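Local coordinates for filamentation induced by cAMP protein Fic (Desulfovibrio alaskensis, PDB 4RGL), which is of unknown function but belongs to the mainly helical Fic/DOC family, carrying its signature loop-and-helix motif together with a C-terminal domain of the helix-turn-helix type, at residues Ala111-Leu116 against His183-Gly188; Ile85-Asn90 against Asn189-Arg194; Ser104-Leu109 against Gly125-Gly130. All blocks are in the same frame, centred on the assembly; numbering follows the deposited sequence.

Interaction 1: Ala111-Leu116 against His183-Gly188; sequences AAHELL and HPFADG
The signature motif of the Fic fold, whose sequence HPFADGNGR passes from a loop (HPFADG) into the start of helix 189-202, rests here on helix 106-117, with Phe185 and the backbone of Asp187 both gathered by the ring of His113. The imidazole lies almost parallel to the phenyl ring, 7° between their planes, in an offset stack with the ring centroids of His113 and Phe185 3.9 Å apart. The two side chains run past each other in opposite directions, which puts CD1 of Phe185 above the middle of the imidazole while the His113 ring covers the rim of the phenyl face. The overlap continues along the side chain: CB of His113 offers a CH-pi contact over the same phenyl ring, and His113 NE2 comes to 3.4 Å from Phe185 CB.

With CG anti to the backbone nitrogen (chi1 -177°), His113 reaches straight across to the loop. Its NE2 donates to Asp187 O, 3.0 Å away, with 154° at the hydrogen, and the oxygen lies in the imidazole plane. The other ring nitrogen, ND1, accepts from Gly125 N. Histidine suits this place because one flat group can stack, donate and accept at once, and the two bonds fix its rotation against Phe185.

Gly188, the N-cap residue of helix 189-202, turns with positive phi, a conformation easy for glycine; its carbonyl O lies 4.3 Å from Leu116 CD2. Its amide and the Asp187 carboxylate hydrogen-bond an unidentified ligand, probably from the crystallisation liquor, which may mark a pocket beside the loop.

Around this centre Phe185 also packs on Leu109 and Leu110 of its partner helix, Leu116 touches Met192 and Ala112 touches Trp196 of helix 189-202, and Pro184 meets Val150 and Met154 of helix 150-163.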
loop_
_atom_site.group_PDB
_atom_site.type_symbol
_atom_site.label_atom_id
_atom_site.label_comp_id
_atom_site.label_asym_id
_atom_site.label_seq_id
_atom_site.Cartn_x
_atom_site.Cartn_y
_atom_site.Cartn_z
ATOM N N ALA A 111 4.452 16.371 12.559
ATOM C CA ALA A 111 3.620 16.811 11.432
ATOM C C ALA A 111 2.769 15.639 10.876
ATOM O O ALA A 111 1.600 15.838 10.516
ATOM C CB ALA A 111 4.499 17.393 10.332
ATOM N N ALA A 112 3.344 14.418 10.858
ATOM C CA ALA A 112 2.639 13.222 10.401
ATOM C C ALA A 112 1.518 12.846 11.365
ATOM O O ALA A 112 0.403 12.542 10.927
ATOM C CB ALA A 112 3.615 12.064 10.258
ATOM N N HIS A 113 1.804 12.879 12.685
ATOM C CA HIS A 113 0.811 12.552 13.709
ATOM C C HIS A 113 -0.369 13.540 13.655
ATOM O O HIS A 113 -1.526 13.130 13.829
ATOM C CB HIS A 113 1.450 12.552 15.098
ATOM C CG HIS A 113 0.506 12.163 16.186
ATOM N ND1 HIS A 113 -0.064 13.109 17.019
ATOM C CD2 HIS A 113 -0.005 10.946 16.493
ATOM C CE1 HIS A 113 -0.865 12.437 17.827
ATOM N NE2 HIS A 113 -0.861 11.130 17.546
ATOM N N GLU A 114 -0.076 14.835 13.348
ATOM C CA GLU A 114 -1.098 15.865 13.182
ATOM C C GLU A 114 -2.065 15.499 12.033
ATOM O O GLU A 114 -3.276 15.486 12.240
ATOM C CB GLU A 114 -0.440 17.250 12.930
ATOM C CG GLU A 114 -1.292 18.237 12.119
ATOM C CD GLU A 114 -2.655 18.590 12.692
ATOM O OE1 GLU A 114 -2.866 18.390 13.910
ATOM O OE2 GLU A 114 -3.507 19.082 11.920
ATOM N N LEU A 115 -1.527 15.169 10.844
ATOM C CA LEU A 115 -2.356 14.820 9.686
ATOM C C LEU A 115 -3.179 13.577 9.949
ATOM O O LEU A 115 -4.320 13.486 9.489
ATOM C CB LEU A 115 -1.486 14.603 8.448
ATOM C CG LEU A 115 -0.910 15.849 7.816
ATOM C CD1 LEU A 115 0.115 15.491 6.767
ATOM C CD2 LEU A 115 -1.999 16.702 7.212
ATOM N N LEU A 116 -2.602 12.608 10.679
ATOM C CA LEU A 116 -3.236 11.326 10.943
ATOM C C LEU A 116 -4.363 11.452 11.978
ATOM O O LEU A 116 -5.362 10.741 11.877
ATOM C CB LEU A 116 -2.179 10.316 11.439
ATOM C CG LEU A 116 -2.665 8.879 11.678
ATOM C CD1 LEU A 116 -2.943 8.165 10.356
ATOM C CD2 LEU A 116 -1.651 8.100 12.471
ATOM N N HIS A 183 5.537 4.325 22.820
ATOM C CA HIS A 183 4.155 4.843 22.645
ATOM C C HIS A 183 4.134 6.352 22.919
ATOM O O HIS A 183 3.650 6.782 23.966
ATOM C CB HIS A 183 3.163 4.100 23.579
ATOM C CG HIS A 183 2.334 3.060 22.893
ATOM N ND1 HIS A 183 2.901 1.903 22.391
ATOM C CD2 HIS A 183 0.984 2.965 22.786
ATOM C CE1 HIS A 183 1.893 1.183 21.919
ATOM N NE2 HIS A 183 0.720 1.779 22.140
ATOM N N PRO A 184 4.823 7.161 22.075
ATOM C CA PRO A 184 5.042 8.572 22.435
ATOM C C PRO A 184 3.773 9.421 22.364
ATOM O O PRO A 184 3.724 10.480 22.972
ATOM C CB PRO A 184 6.066 9.041 21.399
ATOM C CG PRO A 184 5.880 8.137 20.250
ATOM C CD PRO A 184 5.545 6.805 20.837
ATOM N N PHE A 185 2.781 8.995 21.587
ATOM C CA PHE A 185 1.578 9.799 21.399
ATOM C C PHE A 185 0.411 9.262 22.229
ATOM O O PHE A 185 0.408 8.090 22.618
ATOM C CB PHE A 185 1.195 9.850 19.920
ATOM C CG PHE A 185 2.278 10.413 19.034
ATOM C CD1 PHE A 185 2.521 11.781 18.986
ATOM C CD2 PHE A 185 3.024 9.582 18.208
ATOM C CE1 PHE A 185 3.520 12.301 18.163
ATOM C CE2 PHE A 185 4.013 10.106 17.372
ATOM C CZ PHE A 185 4.258 11.463 17.358
ATOM N N ALA A 186 -0.573 10.122 22.507
ATOM C CA ALA A 186 -1.764 9.734 23.247
ATOM C C ALA A 186 -2.582 8.685 22.468
ATOM O O ALA A 186 -3.183 7.799 23.076
ATOM C CB ALA A 186 -2.618 10.955 23.536
ATOM N N ASP A 187 -2.603 8.791 21.120
ATOM C CA ASP A 187 -3.341 7.853 20.265
ATOM C C ASP A 187 -2.607 7.618 18.956
ATOM O O ASP A 187 -1.820 8.463 18.531
ATOM C CB ASP A 187 -4.771 8.384 19.970
ATOM C CG ASP A 187 -5.625 8.606 21.200
ATOM O OD1 ASP A 187 -5.593 9.728 21.749
ATOM O OD2 ASP A 187 -6.405 7.687 21.558
ATOM N N GLY A 188 -2.922 6.504 18.294
ATOM C CA GLY A 188 -2.415 6.199 16.959
ATOM C C GLY A 188 -0.962 5.765 16.898
ATOM O O GLY A 188 -0.332 5.868 15.840
#

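Interaction 2: Ile85-Asn90 against Asn189-Arg194; sequences IQEVRN and NGRMGR
Helices 82-95 and 189-202 stand well apart where Glu87 faces Arg191, their CA atoms 10.5 Å from each other, so only long side chains can span the space. Arg191 bends at its third torsion (chi3 -81°), which turns the guanidinium toward Glu87, whose chain is extended beyond CG; the two cross at about a right angle, their flat groups 41° apart. Their salt bridge is long, Glu87 OE1 lying 3.7 Å from Arg191 NH1. Because the oxygen sits well out of the guanidinium plane, no N-H points at it and only charge attracts. The firmer partner of Glu87 OE1 is Asn62 ND2. Leu57 of helix 42-59 touches both side chains.

Arg191 NH2 hydrogen-bonds the unknown ligand, as do Gly190 N and Asn189 ND2, donors gathered at a helix start, which could favour an anionic group. Beside it Arg194 spreads its guanidinium against Gly190 O; its NH1 hydrogen-bonds Ser56 OG and its NH2 forms a salt bridge with Glu60. That pairing of Glu60, just after helix 42-59, with the second arginine of the motif is consistent with the inhibitory helix of Fic proteins; Glu87-Arg191 is a separate, weaker charge contact.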
loop_
_atom_site.group_PDB
_atom_site.type_symbol
_atom_site.label_atom_id
_atom_site.label_comp_id
_atom_site.label_asym_id
_atom_site.label_seq_id
_atom_site.Cartn_x
_atom_site.Cartn_y
_atom_site.Cartn_z
ATOM N N ILE A 85 -14.634 6.514 8.937
ATOM C CA ILE A 85 -14.452 7.071 7.597
ATOM C C ILE A 85 -13.409 8.223 7.643
ATOM O O ILE A 85 -12.575 8.328 6.740
ATOM C CB ILE A 85 -15.819 7.547 7.005
ATOM C CG1 ILE A 85 -16.834 6.364 6.941
ATOM C CG2 ILE A 85 -15.627 8.175 5.625
ATOM C CD1 ILE A 85 -18.283 6.769 6.563
ATOM N N GLN A 86 -13.409 9.024 8.739
ATOM C CA GLN A 86 -12.433 10.103 8.892
ATOM C C GLN A 86 -11.049 9.560 9.191
ATOM O O GLN A 86 -10.059 10.183 8.807
ATOM C CB GLN A 86 -12.851 11.084 9.975
ATOM C CG GLN A 86 -13.461 12.367 9.405
ATOM C CD GLN A 86 -12.527 13.072 8.426
ATOM O OE1 GLN A 86 -12.910 13.408 7.302
ATOM N NE2 GLN A 86 -11.285 13.286 8.828
ATOM N N GLU A 87 -10.962 8.389 9.859
ATOM C CA GLU A 87 -9.675 7.733 10.071
ATOM C C GLU A 87 -9.026 7.416 8.726
ATOM O O GLU A 87 -7.839 7.680 8.539
ATOM C CB GLU A 87 -9.834 6.447 10.909
ATOM C CG GLU A 87 -10.129 6.697 12.379
ATOM C CD GLU A 87 -10.072 5.460 13.260
ATOM O OE1 GLU A 87 -9.635 4.395 12.766
ATOM O OE2 GLU A 87 -10.394 5.576 14.465
ATOM N N VAL A 88 -9.844 6.937 7.747
ATOM C CA VAL A 88 -9.376 6.595 6.398
ATOM C C VAL A 88 -8.923 7.862 5.652
ATOM O O VAL A 88 -7.840 7.876 5.068
ATOM C CB VAL A 88 -10.472 5.838 5.595
ATOM C CG1 VAL A 88 -10.024 5.588 4.158
ATOM C CG2 VAL A 88 -10.847 4.529 6.281
ATOM N N ARG A 89 -9.760 8.918 5.658
ATOM C CA ARG A 89 -9.429 10.172 4.984
ATOM C C ARG A 89 -8.110 10.738 5.522
ATOM O O ARG A 89 -7.220 11.067 4.739
ATOM C CB ARG A 89 -10.564 11.206 5.147
ATOM C CG ARG A 89 -11.895 10.782 4.521
ATOM C CD ARG A 89 -12.818 11.976 4.348
ATOM N NE ARG A 89 -14.136 11.586 3.843
ATOM C CZ ARG A 89 -15.210 11.430 4.617
ATOM N NH1 ARG A 89 -15.129 11.641 5.927
ATOM N NH2 ARG A 89 -16.372 11.073 4.084
ATOM N N ASN A 90 -7.961 10.793 6.869
ATOM C CA ASN A 90 -6.735 11.291 7.511
ATOM C C ASN A 90 -5.532 10.411 7.160
ATOM O O ASN A 90 -4.462 10.936 6.836
ATOM C CB ASN A 90 -6.907 11.362 9.039
ATOM C CG ASN A 90 -7.788 12.497 9.514
ATOM O OD1 ASN A 90 -8.409 13.217 8.723
ATOM N ND2 ASN A 90 -7.827 12.705 10.818
ATOM N N ASN A 189 -0.426 5.220 18.009
ATOM C CA ASN A 189 0.981 4.789 18.060
ATOM C C ASN A 189 1.222 3.613 17.126
ATOM O O ASN A 189 2.241 3.577 16.432
ATOM C CB ASN A 189 1.390 4.434 19.480
ATOM C CG ASN A 189 1.428 5.631 20.393
ATOM O OD1 ASN A 189 2.325 6.482 20.304
ATOM N ND2 ASN A 189 0.416 5.762 21.248
ATOM N N GLY A 190 0.263 2.691 17.068
ATOM C CA GLY A 190 0.333 1.548 16.162
ATOM C C GLY A 190 0.447 1.976 14.713
ATOM O O GLY A 190 1.411 1.624 14.029
ATOM N N ARG A 191 -0.487 2.816 14.271
ATOM C CA ARG A 191 -0.525 3.350 12.907
ATOM C C ARG A 191 0.735 4.196 12.588
ATOM O O ARG A 191 1.221 4.161 11.454
ATOM C CB ARG A 191 -1.788 4.189 12.713
ATOM C CG ARG A 191 -3.065 3.352 12.705
ATOM C CD ARG A 191 -4.301 4.218 12.760
ATOM N NE ARG A 191 -4.598 4.659 14.121
ATOM C CZ ARG A 191 -5.584 5.494 14.428
ATOM N NH1 ARG A 191 -6.337 6.022 13.472
ATOM N NH2 ARG A 191 -5.801 5.835 15.691
HETATM N N MSE A 192 1.270 4.948 13.603
HETATM C CA MSE A 192 2.506 5.746 13.438
HETATM C C MSE A 192 3.733 4.843 13.303
HETATM O O MSE A 192 4.707 5.213 12.637
HETATM C CB MSE A 192 2.699 6.710 14.617
HETATM C CG MSE A 192 1.753 7.901 14.593
HETATM SE SE MSE A 192 1.956 8.990 12.997
HETATM C CE MSE A 192 3.754 9.607 13.264
ATOM N N GLY A 193 3.693 3.687 13.961
ATOM C CA GLY A 193 4.763 2.705 13.874
ATOM C C GLY A 193 4.918 2.157 12.472
ATOM O O GLY A 193 6.007 2.226 11.889
ATOM N N ARG A 194 3.791 1.696 11.874
ATOM C CA ARG A 194 3.775 1.150 10.512
ATOM C C ARG A 194 4.076 2.231 9.488
ATOM O O ARG A 194 4.756 1.960 8.491
ATOM C CB ARG A 194 2.427 0.502 10.212
ATOM C CG ARG A 194 2.117 -0.623 11.151
ATOM C CD ARG A 194 0.745 -1.171 10.965
ATOM N NE ARG A 194 0.274 -1.781 12.200
ATOM C CZ ARG A 194 -0.577 -1.198 13.030
ATOM N NH1 ARG A 194 -1.183 -0.075 12.682
ATOM N NH2 ARG A 194 -0.908 -1.787 14.167
#

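Interaction 3: Ser104-Leu109 against Gly125-Gly130; sequences SVEGDL and GRYRSG
A tyrosine-carboxylate hydrogen bond, with a leucine at its side, joins Tyr127 of the loop after helix 106-117 to Glu106 and Leu109 in the first turn of that same helix, partly buried within the Fic fold. The loop has doubled back, so a residue beyond the end of the helix is tied to its beginning.

Glu106 leaves the helix with CG anti to its own nitrogen (chi1 -166°) and stays extended, bringing the carboxylate to the hydroxyl end of the tyrosine, which it crosses obliquely. Tyr127 OH gives its hydrogen to Glu106 OE2 at 3.0 Å, and OE2 accepts with its anti lone pair, the one away from the other oxygen. OE2 lies at the ring edge, near the plane of the tyrosine and 3.2 Å from Tyr127 CE2, while carboxylate and ring planes stand 57° apart. Glutamate suits this position doubly, since a negative charge just inside the N-terminus of a helix probably gains from the helix dipole. Leu109, one turn on, crosses the tyrosine at about a right angle; its CD2 is 3.8 Å from Tyr127 OH, also at the ring edge. The ring thus meets a polar and an apolar neighbour at its rim, and Met154 and Pro184 pack on it as well.

Arg128, the next residue, is held by several carbonyls. Its NH1 donates to Gly130 O over 2.9 Å, with 161° at the hydrogen and the oxygen in the guanidinium plane. NE binds His183 O, and NH2 binds the carbonyls of Ile182 and Pro145. A guanidinium is well fitted to collect several carbonyls, two of them at the C-terminal end of helix 168-182.

This loop leads into the small hairpin of strands 133-134 and 142-143, consistent with the flap that accompanies the signature motif in Fic proteins.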
loop_
_atom_site.group_PDB
_atom_site.type_symbol
_atom_site.label_atom_id
_atom_site.label_comp_id
_atom_site.label_asym_id
_atom_site.label_seq_id
_atom_site.Cartn_x
_atom_site.Cartn_y
_atom_site.Cartn_z
ATOM N N SER A 104 14.234 10.749 10.467
ATOM C CA SER A 104 15.028 11.103 11.646
ATOM C C SER A 104 14.642 12.499 12.208
ATOM O O SER A 104 15.114 12.875 13.288
ATOM C CB SER A 104 16.515 11.073 11.313
ATOM O OG SER A 104 16.828 11.972 10.262
ATOM N N VAL A 105 13.778 13.253 11.487
ATOM C CA VAL A 105 13.387 14.605 11.915
ATOM C C VAL A 105 12.178 14.530 12.861
ATOM O O VAL A 105 11.091 14.105 12.450
ATOM C CB VAL A 105 13.091 15.532 10.703
ATOM C CG1 VAL A 105 12.653 16.922 11.170
ATOM C CG2 VAL A 105 14.301 15.628 9.782
ATOM N N GLU A 106 12.357 15.005 14.122
ATOM C CA GLU A 106 11.299 14.986 15.141
ATOM C C GLU A 106 10.080 15.791 14.679
ATOM O O GLU A 106 8.945 15.346 14.857
ATOM C CB GLU A 106 11.825 15.533 16.477
ATOM C CG GLU A 106 10.910 15.241 17.657
ATOM C CD GLU A 106 11.472 15.644 19.006
ATOM O OE1 GLU A 106 12.075 16.739 19.098
ATOM O OE2 GLU A 106 11.257 14.894 19.987
ATOM N N GLY A 107 10.331 16.942 14.050
ATOM C CA GLY A 107 9.276 17.804 13.529
ATOM C C GLY A 107 8.423 17.132 12.478
ATOM O O GLY A 107 7.203 17.316 12.456
ATOM N N ASP A 108 9.058 16.316 11.607
ATOM C CA ASP A 108 8.347 15.576 10.559
ATOM C C ASP A 108 7.474 14.483 11.170
ATOM O O ASP A 108 6.367 14.243 10.687
ATOM C CB ASP A 108 9.341 14.971 9.555
ATOM C CG ASP A 108 10.076 16.003 8.710
ATOM O OD1 ASP A 108 9.599 17.161 8.637
ATOM O OD2 ASP A 108 11.068 15.632 8.057
ATOM N N LEU A 109 7.951 13.853 12.272
ATOM C CA LEU A 109 7.184 12.837 12.998
ATOM C C LEU A 109 5.916 13.447 13.589
ATOM O O LEU A 109 4.842 12.843 13.502
ATOM C CB LEU A 109 8.053 12.207 14.121
ATOM C CG LEU A 109 7.400 11.057 14.939
ATOM C CD1 LEU A 109 7.203 9.829 14.091
ATOM C CD2 LEU A 109 8.245 10.706 16.147
ATOM N N GLY A 125 0.058 16.113 17.069
ATOM C CA GLY A 125 1.325 16.733 16.679
ATOM C C GLY A 125 2.226 17.070 17.851
ATOM O O GLY A 125 3.000 18.031 17.793
ATOM N N ARG A 126 2.111 16.290 18.937
ATOM C CA ARG A 126 2.905 16.463 20.157
ATOM C C ARG A 126 2.870 15.195 20.973
ATOM O O ARG A 126 1.958 14.377 20.802
ATOM C CB ARG A 126 2.386 17.664 20.995
ATOM C CG ARG A 126 0.891 17.609 21.301
ATOM C CD ARG A 126 0.417 18.867 22.004
ATOM N NE ARG A 126 -1.044 18.966 22.012
ATOM C CZ ARG A 126 -1.754 19.544 21.043
ATOM N NH1 ARG A 126 -1.141 20.077 19.991
ATOM N NH2 ARG A 126 -3.077 19.592 21.119
ATOM N N TYR A 127 3.850 15.009 21.856
ATOM C CA TYR A 127 3.890 13.816 22.687
ATOM C C TYR A 127 2.878 13.922 23.820
ATOM O O TYR A 127 2.486 15.032 24.200
ATOM C CB TYR A 127 5.305 13.573 23.241
ATOM C CG TYR A 127 6.350 13.382 22.160
ATOM C CD1 TYR A 127 6.095 12.583 21.045
ATOM C CD2 TYR A 127 7.637 13.893 22.309
ATOM C CE1 TYR A 127 7.064 12.373 20.066
ATOM C CE2 TYR A 127 8.619 13.681 21.340
ATOM C CZ TYR A 127 8.330 12.917 20.221
ATOM O OH TYR A 127 9.291 12.714 19.258
ATOM N N ARG A 128 2.394 12.770 24.305
ATOM C CA ARG A 128 1.399 12.703 25.377
ATOM C C ARG A 128 1.902 13.392 26.646
ATOM O O ARG A 128 3.094 13.313 26.970
ATOM C CB ARG A 128 1.038 11.245 25.679
ATOM C CG ARG A 128 2.246 10.370 25.931
ATOM C CD ARG A 128 1.869 8.933 26.074
ATOM N NE ARG A 128 3.045 8.066 26.102
ATOM C CZ ARG A 128 3.687 7.721 27.212
ATOM N NH1 ARG A 128 3.281 8.178 28.391
ATOM N NH2 ARG A 128 4.742 6.923 27.154
ATOM N N SER A 129 1.001 14.086 27.350
ATOM C CA SER A 129 1.341 14.768 28.593
ATOM C C SER A 129 1.204 13.822 29.777
ATOM O O SER A 129 1.735 14.101 30.864
ATOM C CB SER A 129 0.450 15.990 28.792
ATOM O OG SER A 129 -0.918 15.623 28.829
ATOM N N GLY A 130 0.510 12.705 29.562
ATOM C CA GLY A 130 0.274 11.721 30.602
ATOM C C GLY A 130 0.607 10.308 30.187
ATOM O O GLY A 130 1.190 10.081 29.118
#

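Interactions 1 and 3 share helix 106-117 and have centres about 7 Å apart; their loops join directly, Arg128 N lying 3.0 Å from Pro184 O in a probable hydrogen bond, and the rings of Phe185 and Tyr127 meet. Interaction 2, about 9 Å from interaction 1 between centres, continues the same signature motif into its helix, where Asn189 OD1 packs 3.1 Å from Pro184 N, which has no N-H. Between interactions 2 and 3, about 15 Å apart, selenomethionine Met192 places CE 3.4 Å from Leu109 O. An unidentified ligand, probably from the crystallisation liquor, bonds to residues of both interactions 1 and 2 and may mark a pocket there; interaction 3 joins the motif loop through Arg128 and Tyr127.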